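Local coordinates for protein glycoside hydrolase family 81 (Clostridium thermocellum, PDB 6FOP) that probably hydrolyses beta-1,3-glucans such as laminarin, as a family 81 glycoside hydrolase of the bacterial cellulosome, at residues Y279-L284 / M288-G293; Y133-F138 / K257-A262; H56-K61 / I203-D208. All blocks are in the same frame, centred on the assembly; numbering follows the deposited sequence.

Contact 1 (Y279-L284 / M288-G293)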
loop_
_atom_site.group_PDB
_atom_site.type_symbol
_atom_site.label_atom_id
_atom_site.label_comp_id
_atom_site.label_asym_id
_atom_site.label_seq_id
_atom_site.Cartn_x
_atom_site.Cartn_y
_atom_site.Cartn_z
ATOM N N TYR A 279 -19.184 19.415 -3.479
ATOM C CA TYR A 279 -19.642 18.219 -2.805
ATOM C C TYR A 279 -18.520 17.485 -2.096
ATOM O O TYR A 279 -17.424 17.303 -2.662
ATOM C CB TYR A 279 -20.265 17.280 -3.825
ATOM C CG TYR A 279 -21.287 17.914 -4.716
ATOM C CD1 TYR A 279 -22.380 18.614 -4.182
ATOM C CD2 TYR A 279 -21.169 17.817 -6.095
ATOM C CE1 TYR A 279 -23.328 19.177 -5.009
ATOM C CE2 TYR A 279 -22.106 18.390 -6.921
ATOM C CZ TYR A 279 -23.181 19.068 -6.373
ATOM O OH TYR A 279 -24.142 19.618 -7.185
ATOM N N THR A 280 -18.797 17.046 -0.872
ATOM C CA THR A 280 -17.852 16.225 -0.113
ATOM C C THR A 280 -18.577 15.036 0.486
ATOM O O THR A 280 -19.829 15.054 0.617
ATOM C CB THR A 280 -17.184 17.012 1.021
ATOM O OG1 THR A 280 -18.170 17.486 1.942
ATOM C CG2 THR A 280 -16.392 18.189 0.487
ATOM N N TYR A 281 -17.804 14.025 0.871
ATOM C CA TYR A 281 -18.299 12.884 1.640
ATOM C C TYR A 281 -17.465 12.715 2.891
ATOM O O TYR A 281 -16.221 12.793 2.824
ATOM C CB TYR A 281 -18.260 11.595 0.828
ATOM C CG TYR A 281 -19.117 11.646 -0.423
ATOM C CD1 TYR A 281 -20.484 11.426 -0.345
ATOM C CD2 TYR A 281 -18.578 11.989 -1.646
ATOM C CE1 TYR A 281 -21.278 11.493 -1.480
ATOM C CE2 TYR A 281 -19.373 12.057 -2.784
ATOM C CZ TYR A 281 -20.734 11.845 -2.675
ATOM O OH TYR A 281 -21.499 11.898 -3.816
ATOM N N SER A 282 -18.121 12.468 4.013
ATOM C CA SER A 282 -17.426 12.135 5.234
ATOM C C SER A 282 -17.256 10.635 5.297
ATOM O O SER A 282 -18.224 9.882 5.323
ATOM C CB SER A 282 -18.227 12.626 6.429
ATOM O OG SER A 282 -17.573 12.269 7.630
ATOM N N THR A 283 -15.998 10.192 5.265
ATOM C CA THR A 283 -15.654 8.783 5.199
ATOM C C THR A 283 -14.673 8.407 6.291
ATOM O O THR A 283 -14.137 9.243 7.013
ATOM C CB THR A 283 -15.007 8.421 3.837
ATOM O OG1 THR A 283 -13.611 8.789 3.828
ATOM C CG2 THR A 283 -15.741 9.060 2.661
ATOM N N LEU A 284 -14.440 7.107 6.402
ATOM C CA LEU A 284 -13.487 6.595 7.370
ATOM C C LEU A 284 -12.089 7.170 7.149
ATOM O O LEU A 284 -11.331 7.322 8.132
ATOM C CB LEU A 284 -13.428 5.077 7.259
ATOM C CG LEU A 284 -12.585 4.363 8.296
ATOM C CD1 LEU A 284 -13.194 4.501 9.685
ATOM C CD2 LEU A 284 -12.448 2.914 7.924
ATOM N N MET A 288 -13.629 13.131 1.753
ATOM C CA MET A 288 -13.359 12.962 0.328
ATOM C C MET A 288 -13.923 14.166 -0.389
ATOM O O MET A 288 -15.104 14.473 -0.242
ATOM C CB MET A 288 -13.940 11.661 -0.244
ATOM C CG MET A 288 -13.231 10.428 0.274
ATOM S SD MET A 288 -13.810 8.876 -0.431
ATOM C CE MET A 288 -12.737 8.700 -1.869
ATOM N N LYS A 289 -13.079 14.854 -1.137
ATOM C CA LYS A 289 -13.511 15.914 -2.032
ATOM C C LYS A 289 -13.916 15.308 -3.362
ATOM O O LYS A 289 -13.696 14.127 -3.625
ATOM C CB LYS A 289 -12.424 16.990 -2.198
ATOM C CG LYS A 289 -12.126 17.729 -0.906
ATOM C CD LYS A 289 -11.188 18.917 -1.176
ATOM C CE LYS A 289 -10.877 19.652 0.104
ATOM N NZ LYS A 289 -9.973 20.804 -0.181
ATOM N N THR A 290 -14.550 16.124 -4.192
ATOM C CA THR A 290 -14.953 15.680 -5.510
ATOM C C THR A 290 -14.473 16.631 -6.588
ATOM O O THR A 290 -14.325 17.839 -6.372
ATOM C CB THR A 290 -16.475 15.502 -5.616
ATOM O OG1 THR A 290 -17.158 16.731 -5.338
ATOM C CG2 THR A 290 -16.970 14.380 -4.735
ATOM N N ILE A 291 -14.284 16.074 -7.790
ATOM C CA ILE A 291 -13.954 16.858 -8.978
ATOM C C ILE A 291 -14.796 16.331 -10.132
ATOM O O ILE A 291 -15.278 15.188 -10.078
ATOM C CB ILE A 291 -12.458 16.783 -9.367
ATOM C CG1 ILE A 291 -12.044 15.336 -9.690
ATOM C CG2 ILE A 291 -11.624 17.364 -8.218
ATOM C CD1 ILE A 291 -10.649 15.226 -10.208
ATOM N N GLN A 292 -14.985 17.173 -11.126
ATOM C CA GLN A 292 -15.560 16.741 -12.394
ATOM C C GLN A 292 -14.430 16.448 -13.339
ATOM O O GLN A 292 -13.590 17.320 -13.599
ATOM C CB GLN A 292 -16.434 17.838 -12.996
ATOM C CG GLN A 292 -16.860 17.612 -14.455
ATOM C CD GLN A 292 -17.548 16.327 -14.703
ATOM O OE1 GLN A 292 -17.204 15.613 -15.656
ATOM N NE2 GLN A 292 -18.566 16.026 -13.898
ATOM N N GLY A 293 -14.465 15.261 -13.914
ATOM C CA GLY A 293 -13.531 14.920 -14.974
ATOM C C GLY A 293 -13.247 13.457 -15.006
ATOM O O GLY A 293 -13.599 12.710 -14.071
HETATM O O HOH W 1 -15.153 18.814 -2.996
#
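With chi1 at 59°, Thr290 places OG1 between its own backbone N and carbonyl carbon, where it meets the main chain of Tyr279, while CG2, beside the N, comes obliquely to the ring of Tyr281 at CE2. The two segments are the arms of a beta hairpin, and this threonine serves as a worked example of a side chain joining in strand pairing. Its hydroxyl donates to the carbonyl of Tyr279, OG1 to O 2.7 Å, from a position tilted 30° from the carbonyl plane. A water gives the same oxygen a second bond, 2.7 Å from Tyr279 O, and accepts in turn from Thr290 N at 3.0 Å.

Nearer the turn the pairing is classical. Tyr281 and Met288 form an antiparallel hydrogen-bonded pair, with Tyr281 N 3.0 Å from Met288 O and Met288 N 2.8 Å from Tyr281 O; both N-H...O angles are 164°. The two side chains share a face of the sheet. From there the Tyr281 ring crosses Thr290 at about a right angle, CE2 lying 3.9 Å from CG2, and its hydroxyl goes on to hydrogen-bond Val205 O and Tyr217 OH. Met288 bends at its last torsion; its SD sits 3.7 Å from Thr283 CG2, the side chains again crossing nearly square. The hydroxyl of that threonine is bound to Gly286 O, at the start of the second strand. On the other face of the hairpin, Lys289 makes a cation-pi contact with Trp268.

Two kinds of hydrogen bonding thus fasten one hairpin: straight amide bonds next to the turn and, farther out, a carbonyl oxygen gripped by a hydroxyl and a water, with the water linking the two backbones.

Contact 2 (Y133-F138 / K257-A262)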
loop_
_atom_site.group_PDB
_atom_site.type_symbol
_atom_site.label_atom_id
_atom_site.label_comp_id
_atom_site.label_asym_id
_atom_site.label_seq_id
_atom_site.Cartn_x
_atom_site.Cartn_y
_atom_site.Cartn_z
ATOM N N TYR A 133 -20.687 6.679 -7.725
ATOM C CA TYR A 133 -21.573 5.837 -8.528
ATOM C C TYR A 133 -21.269 4.363 -8.396
ATOM O O TYR A 133 -20.110 3.983 -8.099
ATOM C CB TYR A 133 -21.459 6.159 -9.999
ATOM C CG TYR A 133 -21.869 7.552 -10.385
ATOM C CD1 TYR A 133 -23.231 7.865 -10.616
ATOM C CD2 TYR A 133 -20.941 8.548 -10.586
ATOM C CE1 TYR A 133 -23.611 9.133 -11.001
ATOM C CE2 TYR A 133 -21.318 9.828 -10.955
ATOM C CZ TYR A 133 -22.675 10.115 -11.171
ATOM O OH TYR A 133 -23.004 11.399 -11.583
ATOM N N ALA A 134 -22.281 3.525 -8.663
ATOM C CA ALA A 134 -22.072 2.116 -9.021
ATOM C C ALA A 134 -22.932 1.870 -10.259
ATOM O O ALA A 134 -24.024 2.447 -10.393
ATOM C CB ALA A 134 -22.424 1.151 -7.909
ATOM N N TYR A 135 -22.407 1.074 -11.176
ATOM C CA TYR A 135 -22.996 0.904 -12.507
ATOM C C TYR A 135 -23.366 -0.562 -12.734
ATOM O O TYR A 135 -22.624 -1.457 -12.343
ATOM C CB TYR A 135 -22.005 1.329 -13.585
ATOM C CG TYR A 135 -21.350 2.689 -13.364
ATOM C CD1 TYR A 135 -21.997 3.864 -13.640
ATOM C CD2 TYR A 135 -20.061 2.771 -12.851
ATOM C CE1 TYR A 135 -21.414 5.087 -13.456
ATOM C CE2 TYR A 135 -19.457 3.996 -12.653
ATOM C CZ TYR A 135 -20.107 5.155 -12.928
ATOM O OH TYR A 135 -19.483 6.376 -12.731
ATOM N N PHE A 136 -24.520 -0.791 -13.383
ATOM C CA PHE A 136 -25.052 -2.130 -13.539
ATOM C C PHE A 136 -25.589 -2.360 -14.946
ATOM O O PHE A 136 -26.148 -1.441 -15.560
ATOM C CB PHE A 136 -26.200 -2.375 -12.541
ATOM C CG PHE A 136 -25.830 -2.124 -11.087
ATOM C CD1 PHE A 136 -25.958 -0.869 -10.532
ATOM C CD2 PHE A 136 -25.335 -3.157 -10.307
ATOM C CE1 PHE A 136 -25.586 -0.630 -9.211
ATOM C CE2 PHE A 136 -24.961 -2.923 -8.990
ATOM C CZ PHE A 136 -25.102 -1.662 -8.450
ATOM N N VAL A 137 -25.444 -3.607 -15.409
ATOM C CA VAL A 137 -26.101 -4.050 -16.644
ATOM C C VAL A 137 -26.841 -5.335 -16.298
ATOM O O VAL A 137 -26.281 -6.242 -15.679
ATOM C CB VAL A 137 -25.084 -4.279 -17.776
ATOM C CG1 VAL A 137 -25.765 -4.961 -18.978
ATOM C CG2 VAL A 137 -24.501 -2.946 -18.205
ATOM N N PHE A 138 -28.112 -5.387 -16.706
ATOM C CA PHE A 138 -29.008 -6.517 -16.452
ATOM C C PHE A 138 -29.263 -7.334 -17.722
ATOM O O PHE A 138 -29.304 -6.788 -18.833
ATOM C CB PHE A 138 -30.346 -5.986 -15.918
ATOM C CG PHE A 138 -30.288 -5.598 -14.485
ATOM C CD1 PHE A 138 -29.609 -4.450 -14.079
ATOM C CD2 PHE A 138 -30.881 -6.389 -13.537
ATOM C CE1 PHE A 138 -29.511 -4.151 -12.723
ATOM C CE2 PHE A 138 -30.799 -6.080 -12.194
ATOM C CZ PHE A 138 -30.132 -4.958 -11.794
ATOM N N LYS A 257 -20.523 14.022 -21.212
ATOM C CA LYS A 257 -19.441 13.057 -21.095
ATOM C C LYS A 257 -18.485 13.535 -20.011
ATOM O O LYS A 257 -17.883 14.593 -20.114
ATOM C CB LYS A 257 -18.693 12.862 -22.416
ATOM C CG LYS A 257 -17.760 11.657 -22.360
ATOM C CD LYS A 257 -17.109 11.339 -23.686
ATOM C CE LYS A 257 -16.238 10.115 -23.546
ATOM N NZ LYS A 257 -15.606 9.770 -24.843
ATOM N N GLY A 258 -18.389 12.741 -18.970
ATOM C CA GLY A 258 -17.516 13.006 -17.836
ATOM C C GLY A 258 -17.900 12.091 -16.712
ATOM O O GLY A 258 -18.667 11.170 -16.893
ATOM N N THR A 259 -17.335 12.346 -15.537
ATOM C CA THR A 259 -17.760 11.678 -14.327
ATOM C C THR A 259 -17.368 12.515 -13.121
ATOM O O THR A 259 -16.793 13.615 -13.268
ATOM C CB THR A 259 -17.245 10.221 -14.236
ATOM O OG1 THR A 259 -17.957 9.522 -13.218
ATOM C CG2 THR A 259 -15.761 10.129 -13.934
ATOM N N ILE A 260 -17.814 12.055 -11.959
ATOM C CA ILE A 260 -17.504 12.676 -10.701
ATOM C C ILE A 260 -16.537 11.734 -9.987
ATOM O O ILE A 260 -16.859 10.581 -9.739
ATOM C CB ILE A 260 -18.763 12.894 -9.846
ATOM C CG1 ILE A 260 -19.778 13.785 -10.558
ATOM C CG2 ILE A 260 -18.380 13.498 -8.493
ATOM C CD1 ILE A 260 -21.144 13.851 -9.881
ATOM N N LEU A 261 -15.339 12.233 -9.695
ATOM C CA LEU A 261 -14.300 11.454 -8.972
ATOM C C LEU A 261 -14.205 11.998 -7.542
ATOM O O LEU A 261 -14.232 13.206 -7.331
ATOM C CB LEU A 261 -12.956 11.504 -9.676
ATOM C CG LEU A 261 -12.934 10.948 -11.096
ATOM C CD1 LEU A 261 -11.560 11.222 -11.700
ATOM C CD2 LEU A 261 -13.217 9.454 -11.076
ATOM N N ALA A 262 -14.133 11.077 -6.601
ATOM C CA ALA A 262 -13.982 11.379 -5.191
ATOM C C ALA A 262 -12.506 11.089 -4.851
ATOM O O ALA A 262 -12.004 10.012 -5.113
ATOM C CB ALA A 262 -14.917 10.523 -4.337
HETATM O O HOH W 2 -20.281 8.498 -14.232
#
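Tyr133 comes first along its strand and reaches across to Ile260 with the far end of its ring. The hydroxyl does the closest touching, OH lying 3.5 Å from Ile260 CD1, and ring atom CE2 is 4.1 Å from Ile260 CB, the two side chains crossing at about a right angle. The end of the isoleucine thus crosses the hydroxyl end of the phenol, while the hydroxyl itself is bound to Tyr217 O in helix 211-220. That helix also packs on both partners, Tyr220 against Tyr133 and Tyr216 against Ile260. Thr259 slides past the same ring in the opposite direction, its OG1 4.1 Å from Tyr133 CE2.

Two residues on, Tyr135 points to the same side of the strand, and here the link is made through solvent. Thr259 carries OG1 anti to its backbone N (chi1 -166°), which presents the oxygen toward the phenol of Tyr135. A water accepts from both hydroxyls, 2.7 Å from Tyr135 OH and 2.7 Å from Thr259 OG1. This water also lies over one face of the Tyr133 ring, 3.6 Å above its plane and displaced toward the rim. The ring of Tyr135 meets that of Phe224 as well.

The contact ties strand 133-139, in the large eight-stranded sheet, to the start of strand 260-263 in the small three-stranded one. No direct hydrogen bond spans the segments: the join is apolar contact plus one shared water. Both hydroxyls spend their protons on that water, so its own hydrogens must be directed elsewhere. Ile260 N, by contrast, is buried without a partner, a likely small cost of this packing.

Contact 3 (H56-K61 / I203-D208)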
loop_
_atom_site.group_PDB
_atom_site.type_symbol
_atom_site.label_atom_id
_atom_site.label_comp_id
_atom_site.label_asym_id
_atom_site.label_seq_id
_atom_site.Cartn_x
_atom_site.Cartn_y
_atom_site.Cartn_z
ATOM N N HIS A 56 -15.359 3.120 -1.197
ATOM C CA HIS A 56 -15.338 4.499 -0.668
ATOM C C HIS A 56 -15.636 5.540 -1.758
ATOM O O HIS A 56 -14.904 5.627 -2.740
ATOM C CB HIS A 56 -14.020 4.887 0.026
ATOM C CG HIS A 56 -13.560 3.972 1.126
ATOM N ND1 HIS A 56 -12.231 3.642 1.267
ATOM C CD2 HIS A 56 -14.208 3.347 2.141
ATOM C CE1 HIS A 56 -12.076 2.841 2.308
ATOM N NE2 HIS A 56 -13.253 2.670 2.878
ATOM N N PRO A 57 -16.691 6.340 -1.603
ATOM C CA PRO A 57 -17.542 6.435 -0.395
ATOM C C PRO A 57 -18.516 5.267 -0.180
ATOM O O PRO A 57 -19.087 5.148 0.898
ATOM C CB PRO A 57 -18.264 7.774 -0.602
ATOM C CG PRO A 57 -18.333 7.873 -2.103
ATOM C CD PRO A 57 -16.982 7.416 -2.561
ATOM N N LEU A 58 -18.758 4.482 -1.220
ATOM C CA LEU A 58 -19.688 3.348 -1.133
ATOM C C LEU A 58 -19.039 2.070 -0.643
ATOM O O LEU A 58 -17.830 1.818 -0.865
ATOM C CB LEU A 58 -20.313 3.043 -2.503
ATOM C CG LEU A 58 -21.204 4.136 -3.086
ATOM C CD1 LEU A 58 -21.500 3.886 -4.554
ATOM C CD2 LEU A 58 -22.513 4.237 -2.353
ATOM N N THR A 59 -19.856 1.225 -0.047
ATOM C CA THR A 59 -19.467 -0.131 0.261
ATOM C C THR A 59 -20.491 -1.094 -0.278
ATOM O O THR A 59 -21.668 -0.731 -0.460
ATOM C CB THR A 59 -19.215 -0.344 1.765
ATOM O OG1 THR A 59 -20.443 -0.228 2.477
ATOM C CG2 THR A 59 -18.230 0.692 2.317
ATOM N N PHE A 60 -20.064 -2.331 -0.501
ATOM C CA PHE A 60 -20.906 -3.330 -1.168
ATOM C C PHE A 60 -20.747 -4.695 -0.540
ATOM O O PHE A 60 -19.747 -4.965 0.135
ATOM C CB PHE A 60 -20.530 -3.447 -2.665
ATOM C CG PHE A 60 -20.502 -2.138 -3.392
ATOM C CD1 PHE A 60 -21.671 -1.606 -3.928
ATOM C CD2 PHE A 60 -19.300 -1.422 -3.546
ATOM C CE1 PHE A 60 -21.649 -0.386 -4.572
ATOM C CE2 PHE A 60 -19.283 -0.202 -4.185
ATOM C CZ PHE A 60 -20.467 0.308 -4.728
ATOM N N LYS A 61 -21.688 -5.587 -0.794
ATOM C CA LYS A 61 -21.467 -6.988 -0.476
ATOM C C LYS A 61 -22.312 -7.844 -1.379
ATOM O O LYS A 61 -23.521 -7.615 -1.503
ATOM C CB LYS A 61 -21.787 -7.294 0.990
ATOM C CG LYS A 61 -21.322 -8.701 1.394
ATOM C CD LYS A 61 -21.619 -9.058 2.840
ATOM C CE LYS A 61 -23.080 -9.379 3.029
ATOM N NZ LYS A 61 -23.350 -9.706 4.457
ATOM N N ILE A 203 -26.599 3.908 -9.815
ATOM C CA ILE A 203 -26.995 4.561 -8.562
ATOM C C ILE A 203 -25.855 5.494 -8.177
ATOM O O ILE A 203 -24.704 5.293 -8.640
ATOM C CB ILE A 203 -27.309 3.560 -7.442
ATOM C CG1 ILE A 203 -26.062 2.819 -6.938
ATOM C CG2 ILE A 203 -28.358 2.562 -7.914
ATOM C CD1 ILE A 203 -25.245 3.532 -5.868
ATOM N N ALA A 204 -26.152 6.502 -7.368
ATOM C CA ALA A 204 -25.103 7.321 -6.729
ATOM C C ALA A 204 -25.492 7.615 -5.337
ATOM O O ALA A 204 -26.665 7.842 -5.040
ATOM C CB ALA A 204 -24.849 8.634 -7.449
ATOM N N VAL A 205 -24.502 7.671 -4.462
ATOM C CA VAL A 205 -24.688 8.282 -3.154
ATOM C C VAL A 205 -24.521 9.801 -3.304
ATOM O O VAL A 205 -23.564 10.277 -3.920
ATOM C CB VAL A 205 -23.763 7.704 -2.069
ATOM C CG1 VAL A 205 -22.272 7.842 -2.402
ATOM C CG2 VAL A 205 -24.065 8.346 -0.716
ATOM N N LEU A 206 -25.519 10.536 -2.823
ATOM C CA LEU A 206 -25.599 11.981 -3.003
ATOM C C LEU A 206 -25.206 12.674 -1.721
ATOM O O LEU A 206 -25.440 12.150 -0.647
ATOM C CB LEU A 206 -27.039 12.365 -3.359
ATOM C CG LEU A 206 -27.597 11.671 -4.593
ATOM C CD1 LEU A 206 -29.093 11.955 -4.729
ATOM C CD2 LEU A 206 -26.862 12.075 -5.852
ATOM N N PRO A 207 -24.676 13.897 -1.834
ATOM C CA PRO A 207 -24.266 14.640 -0.657
ATOM C C PRO A 207 -25.418 15.398 0.010
ATOM O O PRO A 207 -25.229 15.939 1.103
ATOM C CB PRO A 207 -23.229 15.632 -1.210
ATOM C CG PRO A 207 -23.623 15.809 -2.637
ATOM C CD PRO A 207 -24.187 14.495 -3.087
ATOM N N ASP A 208 -26.582 15.458 -0.632
ATOM C CA ASP A 208 -27.728 16.188 -0.076
ATOM C C ASP A 208 -28.982 15.713 -0.801
ATOM O O ASP A 208 -28.882 14.909 -1.719
ATOM C CB ASP A 208 -27.520 17.723 -0.195
ATOM C CG ASP A 208 -27.424 18.203 -1.621
ATOM O OD1 ASP A 208 -28.422 18.059 -2.343
ATOM O OD2 ASP A 208 -26.339 18.704 -2.036
#
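The puckered pyrrolidine ring of Pro57 meets Val205 obliquely through CG, 4.0 Å from Val205 CG1, and no aromatic ring takes part in the contact. The setting is a beta sandwich, consistent with the sandwich domain of family 81 enzymes: the loop leading into strand 59-63 of the seven-stranded antiparallel sheet packs Pro57 and Leu58 on strand 200-206 of the eight-stranded one.

Leu58 carries the contact with its two methyls divided between two partners. CD2 is 3.6 Å from Val205 CG1 and 3.7 Å from Val205 CB, the side chains sliding past each other in opposite directions. In Val205, a chi1 of 58° puts CG1 between the backbone N and carbonyl carbon, where it serves Pro57 and Leu58 together. Val69 flanks both Leu58 and Ile203, and Val170 and Tyr172 pack beside Val205, so further strands of both sheets add to the packing.

The approach to strand 59-63 is shaped by a cis peptide bond before Pro57, and His56 N binds Leu58 O at 2.8 Å across the proline. The other methyl of Leu58 reaches Ile203 obliquely, end to end, with CD1 4.0 Å from Ile203 CD1.

In the fold
All three contacts lie on the same side of the chain's centre, with contact 3 about 11 Å, centre to centre, from each of the others and contacts 1 and 2 about 14 Å apart. Along the chain, the segments of contacts 2 and 3 alternate, and contact 1 follows both. Contacts 2 and 3 share the eight-stranded sheet, where strands 133-139 and 200-206 are neighbours; contacts 1 and 2 share the three-stranded sheet, in which strand 286-292 runs between 260-263 and 280-283. Contact 2 joins the small sheet to the sandwich, whose two sheets meet at contact 3; the Tyr281 hydroxyl of contact 1, bonded to Val205 O, adds a second, direct tie.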